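Local coordinates for surface layer protein (Geobacillus stearothermophilus, PDB 4UJ7), which probably builds the self-assembling crystalline surface layer that coats the bacterial cell, this piece being domains 5 and 6 with bound calcium, at residues Thr160-Ala163 with Thr164-Gly168; Ile186-Asn189 with Gly190-Lys193; Leu39-Gln42 with Tyr43-Phe47. One frame throughout, in Å; residues are numbered along the deposited sequence.

Contact 1: Thr160-Ala163 with Thr164-Gly168; sequences TSEA and TDTNG. With CA (calcium ion), chain D.
Glu162 and Thr166 meet through both carboxylate oxygens of the glutamate, one spent on a hydroxyl, the other shared between a backbone N-H and a calcium ion. Glu162 OE2 lies 2.3 Å from the calcium, and Asp165 OD1 and Asn167 OD1 each bind it at 2.4 Å; a water also binds it. The side chain of Glu162 leaves the backbone with CG between N and the carbonyl carbon (chi1 58°) and then runs straight, which carries its carboxylate past the Thr164 carbonyl to the ion. The two carboxylate oxygens and the amide oxygen lie close together, Asp165 OD1 and Asn167 OD1 only 2.9 Å apart, a spacing the calcium charge probably makes tolerable.

The short run from Glu162 to Asn167 is thus a calcium-binding loop between strands 158-160 and 171-178 of a Big-like domain of beta-sandwich type. Val169, through its backbone carbonyl, and Glu197, through its carboxylate, complete the site, so that the ion ties the loop to strand 195-203.

Hydrogen bonds hold the ligands in place. Thr166 OG1 donates to Glu162 OE1 at 2.8 Å, on the syn lone pair, while Thr166 N reaches Glu162 OE2 at 2.9 Å from well above the carboxylate plane. One residue therefore grips both oxygens and limits the rotation of the carboxylate. Asp165 is held by two backbone N-H groups instead: Asn167 N meets its OD1 from above the carboxylate plane, closing an Asx turn, and Gly168 N meets Asp165 OD2 at 2.8 Å on the syn lone pair, so that each oxygen of this carboxylate has a donor of its own.

Contact 2: Ile186-Asn189 with Gly190-Lys193; sequences ITDN and GSKK
Asp188 carries its CG opposite the backbone N (chi1 -172°), and Ser191 places OG beside its own N; together these settings set one carboxylate oxygen before both the hydroxyl and the amide of the serine. Ser191 N donates to Asp188 OD1 at 3.0 Å in a fairly straight bond, arriving on the syn side and 22° out of the carboxylate plane. Ser191 OG lies 2.8 Å from the same Asp188 OD1, and this hydroxyl is also hydrogen-bonded to Ile170 N, linking the loop to the chain just before strand 171-178.

The other oxygen works through water: a molecule 2.7 Å from Asp188 OD2 donates to it and also to Ser191 O, so both ends of the carboxylate are tied to the one residue. An alanine in place of Asp188 would probably leave Ser191 N without its acceptor, break the water bridge and let the loop after the strand move more freely. Between the partners, Gly190 takes a positive phi of 77°, where a CB would clash with Asn189 O. The aspartate at the end of strand 181-188 accepts from the N-H three residues on, an Asx-like side-chain cap on the loop that leads to strand 195-203 of the Big-like domain.

Contact 3: Leu39-Gln42 with Tyr43-Phe47; sequences LKDQ and YGNKF
A type I beta turn from Asp41 to Gly44 reverses the chain at the end of strand 32-41, and Asp41 holds it from within. Gly44 N donates to Asp41 O at 3.1 Å, closing the turn. With CG between the backbone N and the carbonyl carbon (chi1 66°), the aspartate bends back over the turn, and its OD1 accepts from Tyr43 N at 2.9 Å and Asn45 N at 3.0 Å; these arrive from opposite faces of the carboxylate plane. Asp41 OD2 takes two waters, one shared with Lys46 O and the other with Asn45 ND2. Beyond the turn, Asp41 N bonds to Asn45 O at 2.9 Å and Phe47 N to Leu39 O, so Lys40 and Lys46 form a single bridge.

Gln42 CG sits over one face of the Tyr43 ring in a CH-pi contact, 3.8 Å from its centroid, and the Gln42 amide runs nearly parallel to the ring. That amide is held by Val14 N and Asn12 O, close to strand 15-20. On this strand Leu15 touches both Leu39 and Phe47, so the returning chain packs against strand 15-20, an outermost strand of the four-stranded antiparallel sheet.

In the fold
Contact 3 comes first along the chain, followed by contact 1 and then contact 2. Contact 3 belongs to the first Big-like domain of this piece, at the end of strand 32-41; the other two share the second and lie beside each other, their centres about 11 Å apart. There Gly168 O probably accepts hydrogen bonds from Lys192 N at 2.8 Å and Lys193 N at 3.0 Å. The two loops thus lie together, joined by backbone bonds, beside the bound calcium, which probably stiffens this part of the domain. Contact 3, whose turn is held without metal, has its centre about 39 Å from that of contact 1 and 33 Å from that of contact 2.

Contact 1: Thr160-Ala163 with Thr164-Gly168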
loop_
_atom_site.group_PDB
_atom_site.type_symbol
_atom_site.label_atom_id
_atom_site.label_comp_id
_atom_site.label_asym_id
_atom_site.label_seq_id
_atom_site.Cartn_x
_atom_site.Cartn_y
_atom_site.Cartn_z
ATOM N N THR A 160 6.962 10.784 13.114
ATOM C CA THR A 160 6.599 12.066 13.713
ATOM C C THR A 160 6.497 13.169 12.666
ATOM O O THR A 160 7.106 13.090 11.596
ATOM C CB THR A 160 7.651 12.521 14.750
ATOM O OG1 THR A 160 8.941 12.600 14.132
ATOM C CG2 THR A 160 7.705 11.550 15.942
ATOM N N SER A 161 5.725 14.199 12.992
ATOM C CA SER A 161 5.712 15.437 12.224
ATOM C C SER A 161 6.436 16.507 13.030
ATOM O O SER A 161 6.810 16.277 14.184
ATOM C CB SER A 161 4.273 15.874 11.976
ATOM O OG SER A 161 3.599 16.090 13.209
ATOM N N GLU A 162 6.579 17.694 12.443
ATOM C CA GLU A 162 7.230 18.804 13.142
ATOM C C GLU A 162 6.626 19.043 14.538
ATOM O O GLU A 162 5.408 18.964 14.728
ATOM C CB GLU A 162 7.182 20.088 12.303
ATOM C CG GLU A 162 5.771 20.529 11.929
ATOM C CD GLU A 162 5.696 21.773 11.080
ATOM O OE1 GLU A 162 6.768 22.375 10.789
ATOM O OE2 GLU A 162 4.572 22.148 10.683
ATOM N N ALA A 163 7.490 19.311 15.509
ATOM C CA ALA A 163 7.076 19.505 16.894
ATOM C C ALA A 163 6.177 20.728 17.086
ATOM O O ALA A 163 5.247 20.696 17.875
ATOM C CB ALA A 163 8.315 19.600 17.796
ATOM N N THR A 164 6.488 21.808 16.381
ATOM C CA THR A 164 5.740 23.063 16.411
ATOM C C THR A 164 5.201 23.262 14.992
ATOM O O THR A 164 5.973 23.177 14.026
ATOM C CB THR A 164 6.719 24.205 16.749
ATOM O OG1 THR A 164 7.186 24.047 18.093
ATOM C CG2 THR A 164 6.099 25.568 16.588
ATOM N N ASP A 165 3.903 23.518 14.845
ATOM C CA ASP A 165 3.325 23.717 13.512
ATOM C C ASP A 165 3.822 24.997 12.867
ATOM O O ASP A 165 3.825 26.052 13.500
ATOM C CB ASP A 165 1.796 23.768 13.537
ATOM C CG ASP A 165 1.223 24.043 12.169
ATOM O OD1 ASP A 165 1.597 23.324 11.227
ATOM O OD2 ASP A 165 0.436 24.989 12.006
ATOM N N THR A 166 4.234 24.900 11.605
ATOM C CA THR A 166 4.728 26.072 10.884
ATOM C C THR A 166 4.017 26.305 9.551
ATOM O O THR A 166 4.409 27.215 8.793
ATOM C CB THR A 166 6.265 26.005 10.637
ATOM O OG1 THR A 166 6.562 24.950 9.703
ATOM C CG2 THR A 166 7.082 25.807 11.941
ATOM N N ASN A 167 2.998 25.486 9.246
ATOM C CA ASN A 167 2.300 25.568 7.962
ATOM C C ASN A 167 0.777 25.397 7.999
ATOM O O ASN A 167 0.130 25.361 6.941
ATOM C CB ASN A 167 2.918 24.576 6.953
ATOM C CG ASN A 167 2.676 23.132 7.330
ATOM O OD1 ASN A 167 2.335 22.822 8.464
ATOM N ND2 ASN A 167 2.825 22.228 6.359
ATOM N N GLY A 168 0.183 25.294 9.189
ATOM C CA GLY A 168 -1.281 25.162 9.286
ATOM C C GLY A 168 -1.842 23.777 8.949
ATOM O O GLY A 168 -3.062 23.595 8.885
HETATM CA CA CA D . 2.478 21.307 10.288
HETATM O O HOH W 1 2.183 20.470 12.536
#

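Contact 2: Ile186-Asn189 with Gly190-Lys193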
loop_
_atom_site.group_PDB
_atom_site.type_symbol
_atom_site.label_atom_id
_atom_site.label_comp_id
_atom_site.label_asym_id
_atom_site.label_seq_id
_atom_site.Cartn_x
_atom_site.Cartn_y
_atom_site.Cartn_z
ATOM N N ILE A 186 -2.388 7.876 10.032
ATOM C CA ILE A 186 -2.247 9.332 10.096
ATOM C C ILE A 186 -3.640 9.959 9.955
ATOM O O ILE A 186 -4.383 9.636 9.022
ATOM C CB ILE A 186 -1.330 9.844 8.947
ATOM C CG1 ILE A 186 -0.082 8.952 8.744
ATOM C CG2 ILE A 186 -0.952 11.303 9.203
ATOM C CD1 ILE A 186 0.768 8.789 9.988
ATOM N N THR A 187 -3.997 10.860 10.867
ATOM C CA THR A 187 -5.306 11.531 10.811
ATOM C C THR A 187 -5.146 13.031 11.028
ATOM O O THR A 187 -4.128 13.484 11.561
ATOM C CB THR A 187 -6.254 10.978 11.881
ATOM O OG1 THR A 187 -5.608 11.049 13.158
ATOM C CG2 THR A 187 -6.670 9.514 11.577
ATOM N N ASP A 188 -6.143 13.803 10.602
ATOM C CA ASP A 188 -6.170 15.261 10.824
ATOM C C ASP A 188 -6.249 15.538 12.323
ATOM O O ASP A 188 -6.932 14.835 13.066
ATOM C CB ASP A 188 -7.386 15.851 10.119
ATOM C CG ASP A 188 -7.404 17.371 10.119
ATOM O OD1 ASP A 188 -6.351 18.002 10.308
ATOM O OD2 ASP A 188 -8.500 17.933 9.845
ATOM N N ASN A 189 -5.524 16.569 12.751
ATOM C CA ASN A 189 -5.612 17.085 14.120
ATOM C C ASN A 189 -5.728 18.604 14.099
ATOM O O ASN A 189 -4.833 19.311 14.553
ATOM C CB ASN A 189 -4.363 16.669 14.912
ATOM C CG ASN A 189 -4.451 17.042 16.385
ATOM O OD1 ASN A 189 -5.539 17.112 16.956
ATOM N ND2 ASN A 189 -3.299 17.272 17.005
ATOM N N GLY A 190 -6.837 19.100 13.571
ATOM C CA GLY A 190 -7.114 20.547 13.546
ATOM C C GLY A 190 -6.379 21.378 12.508
ATOM O O GLY A 190 -6.117 22.566 12.750
ATOM N N SER A 191 -6.083 20.792 11.344
ATOM C CA SER A 191 -5.501 21.552 10.227
ATOM C C SER A 191 -6.365 22.749 9.849
ATOM O O SER A 191 -7.577 22.607 9.706
ATOM C CB SER A 191 -5.360 20.670 8.982
ATOM O OG SER A 191 -4.382 19.658 9.190
ATOM N N LYS A 192 -5.741 23.912 9.701
ATOM C CA LYS A 192 -6.441 25.105 9.231
ATOM C C LYS A 192 -6.271 25.330 7.732
ATOM O O LYS A 192 -7.076 26.043 7.101
ATOM C CB LYS A 192 -5.967 26.332 9.998
ATOM C CG LYS A 192 -6.315 26.277 11.476
ATOM C CD LYS A 192 -6.391 27.671 12.063
ATOM C CE LYS A 192 -6.973 27.629 13.463
ATOM N NZ LYS A 192 -6.725 28.919 14.163
ATOM N N LYS A 193 -5.227 24.725 7.164
ATOM C CA LYS A 193 -4.895 24.907 5.757
ATOM C C LYS A 193 -4.719 23.562 5.078
ATOM O O LYS A 193 -4.482 22.557 5.733
ATOM C CB LYS A 193 -3.574 25.675 5.595
ATOM C CG LYS A 193 -3.530 27.087 6.171
ATOM C CD LYS A 193 -2.186 27.710 5.807
ATOM C CE LYS A 193 -1.764 28.815 6.759
ATOM N NZ LYS A 193 -2.358 30.120 6.360
HETATM O O HOH W 2 -9.276 20.474 10.023
#

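Contact 3: Leu39-Gln42 with Tyr43-Phe47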
loop_
_atom_site.group_PDB
_atom_site.type_symbol
_atom_site.label_atom_id
_atom_site.label_comp_id
_atom_site.label_asym_id
_atom_site.label_seq_id
_atom_site.Cartn_x
_atom_site.Cartn_y
_atom_site.Cartn_z
ATOM N N LEU A 39 -8.634 -0.697 -12.578
ATOM C CA LEU A 39 -9.354 -1.098 -13.793
ATOM C C LEU A 39 -9.602 0.117 -14.652
ATOM O O LEU A 39 -10.071 1.123 -14.145
ATOM C CB LEU A 39 -10.701 -1.753 -13.440
ATOM C CG LEU A 39 -10.682 -3.006 -12.553
ATOM C CD1 LEU A 39 -12.073 -3.599 -12.423
ATOM C CD2 LEU A 39 -9.715 -4.061 -13.055
ATOM N N LYS A 40 -9.252 0.042 -15.939
ATOM C CA LYS A 40 -9.381 1.186 -16.838
ATOM C C LYS A 40 -10.153 0.861 -18.113
ATOM O O LYS A 40 -10.058 -0.231 -18.650
ATOM C CB LYS A 40 -8.002 1.789 -17.168
ATOM C CG LYS A 40 -7.307 2.404 -15.955
ATOM C CD LYS A 40 -5.904 2.899 -16.265
ATOM C CE LYS A 40 -5.253 3.459 -15.011
ATOM N NZ LYS A 40 -3.895 4.029 -15.273
ATOM N N ASP A 41 -10.922 1.832 -18.583
ATOM C CA ASP A 41 -11.606 1.693 -19.863
ATOM C C ASP A 41 -10.684 2.028 -21.036
ATOM O O ASP A 41 -9.495 2.292 -20.847
ATOM C CB ASP A 41 -12.929 2.478 -19.910
ATOM C CG ASP A 41 -12.750 3.995 -19.851
ATOM O OD1 ASP A 41 -11.672 4.537 -20.169
ATOM O OD2 ASP A 41 -13.731 4.660 -19.464
ATOM N N GLN A 42 -11.252 2.008 -22.244
ATOM C CA GLN A 42 -10.459 2.210 -23.469
ATOM C C GLN A 42 -9.940 3.644 -23.609
ATOM O O GLN A 42 -9.045 3.918 -24.413
ATOM C CB GLN A 42 -11.239 1.760 -24.721
ATOM C CG GLN A 42 -12.472 2.586 -25.086
ATOM C CD GLN A 42 -13.770 2.059 -24.486
ATOM O OE1 GLN A 42 -13.881 1.856 -23.276
ATOM N NE2 GLN A 42 -14.770 1.847 -25.340
ATOM N N TYR A 43 -10.489 4.548 -22.806
ATOM C CA TYR A 43 -10.069 5.950 -22.806
ATOM C C TYR A 43 -9.102 6.277 -21.662
ATOM O O TYR A 43 -8.680 7.425 -21.492
ATOM C CB TYR A 43 -11.301 6.863 -22.767
ATOM C CG TYR A 43 -12.300 6.555 -23.860
ATOM C CD1 TYR A 43 -12.041 6.909 -25.187
ATOM C CD2 TYR A 43 -13.490 5.893 -23.578
ATOM C CE1 TYR A 43 -12.941 6.614 -26.196
ATOM C CE2 TYR A 43 -14.402 5.596 -24.580
ATOM C CZ TYR A 43 -14.120 5.961 -25.888
ATOM O OH TYR A 43 -15.015 5.665 -26.890
ATOM N N GLY A 44 -8.761 5.266 -20.866
ATOM C CA GLY A 44 -7.812 5.440 -19.781
ATOM C C GLY A 44 -8.425 5.911 -18.475
ATOM O O GLY A 44 -7.709 6.190 -17.515
ATOM N N ASN A 45 -9.752 5.993 -18.432
ATOM C CA ASN A 45 -10.456 6.407 -17.218
ATOM C C ASN A 45 -10.829 5.215 -16.337
ATOM O O ASN A 45 -10.927 4.091 -16.827
ATOM C CB ASN A 45 -11.698 7.212 -17.581
ATOM C CG ASN A 45 -11.350 8.531 -18.260
ATOM O OD1 ASN A 45 -10.388 9.199 -17.878
ATOM N ND2 ASN A 45 -12.124 8.902 -19.269
ATOM N N LYS A 46 -11.027 5.466 -15.045
ATOM C CA LYS A 46 -11.372 4.392 -14.110
ATOM C C LYS A 46 -12.679 3.721 -14.513
ATOM O O LYS A 46 -13.615 4.370 -14.986
ATOM C CB LYS A 46 -11.408 4.896 -12.665
ATOM C CG LYS A 46 -10.041 5.346 -12.159
ATOM C CD LYS A 46 -9.919 5.222 -10.653
ATOM C CE LYS A 46 -8.912 6.212 -10.092
ATOM N NZ LYS A 46 -9.526 7.551 -9.890
ATOM N N PHE A 47 -12.718 2.405 -14.341
ATOM C CA PHE A 47 -13.879 1.598 -14.700
ATOM C C PHE A 47 -14.206 0.705 -13.506
ATOM O O PHE A 47 -13.328 0.007 -13.011
ATOM C CB PHE A 47 -13.531 0.754 -15.935
ATOM C CG PHE A 47 -14.656 -0.104 -16.438
ATOM C CD1 PHE A 47 -15.590 0.416 -17.338
ATOM C CD2 PHE A 47 -14.774 -1.431 -16.032
ATOM C CE1 PHE A 47 -16.631 -0.374 -17.812
ATOM C CE2 PHE A 47 -15.816 -2.227 -16.509
ATOM C CZ PHE A 47 -16.736 -1.690 -17.397
HETATM O O HOH W 3 -4.802 6.269 -17.076
HETATM O O HOH W 4 -15.247 4.060 -17.299
HETATM O O HOH W 5 -14.277 7.263 -20.010
#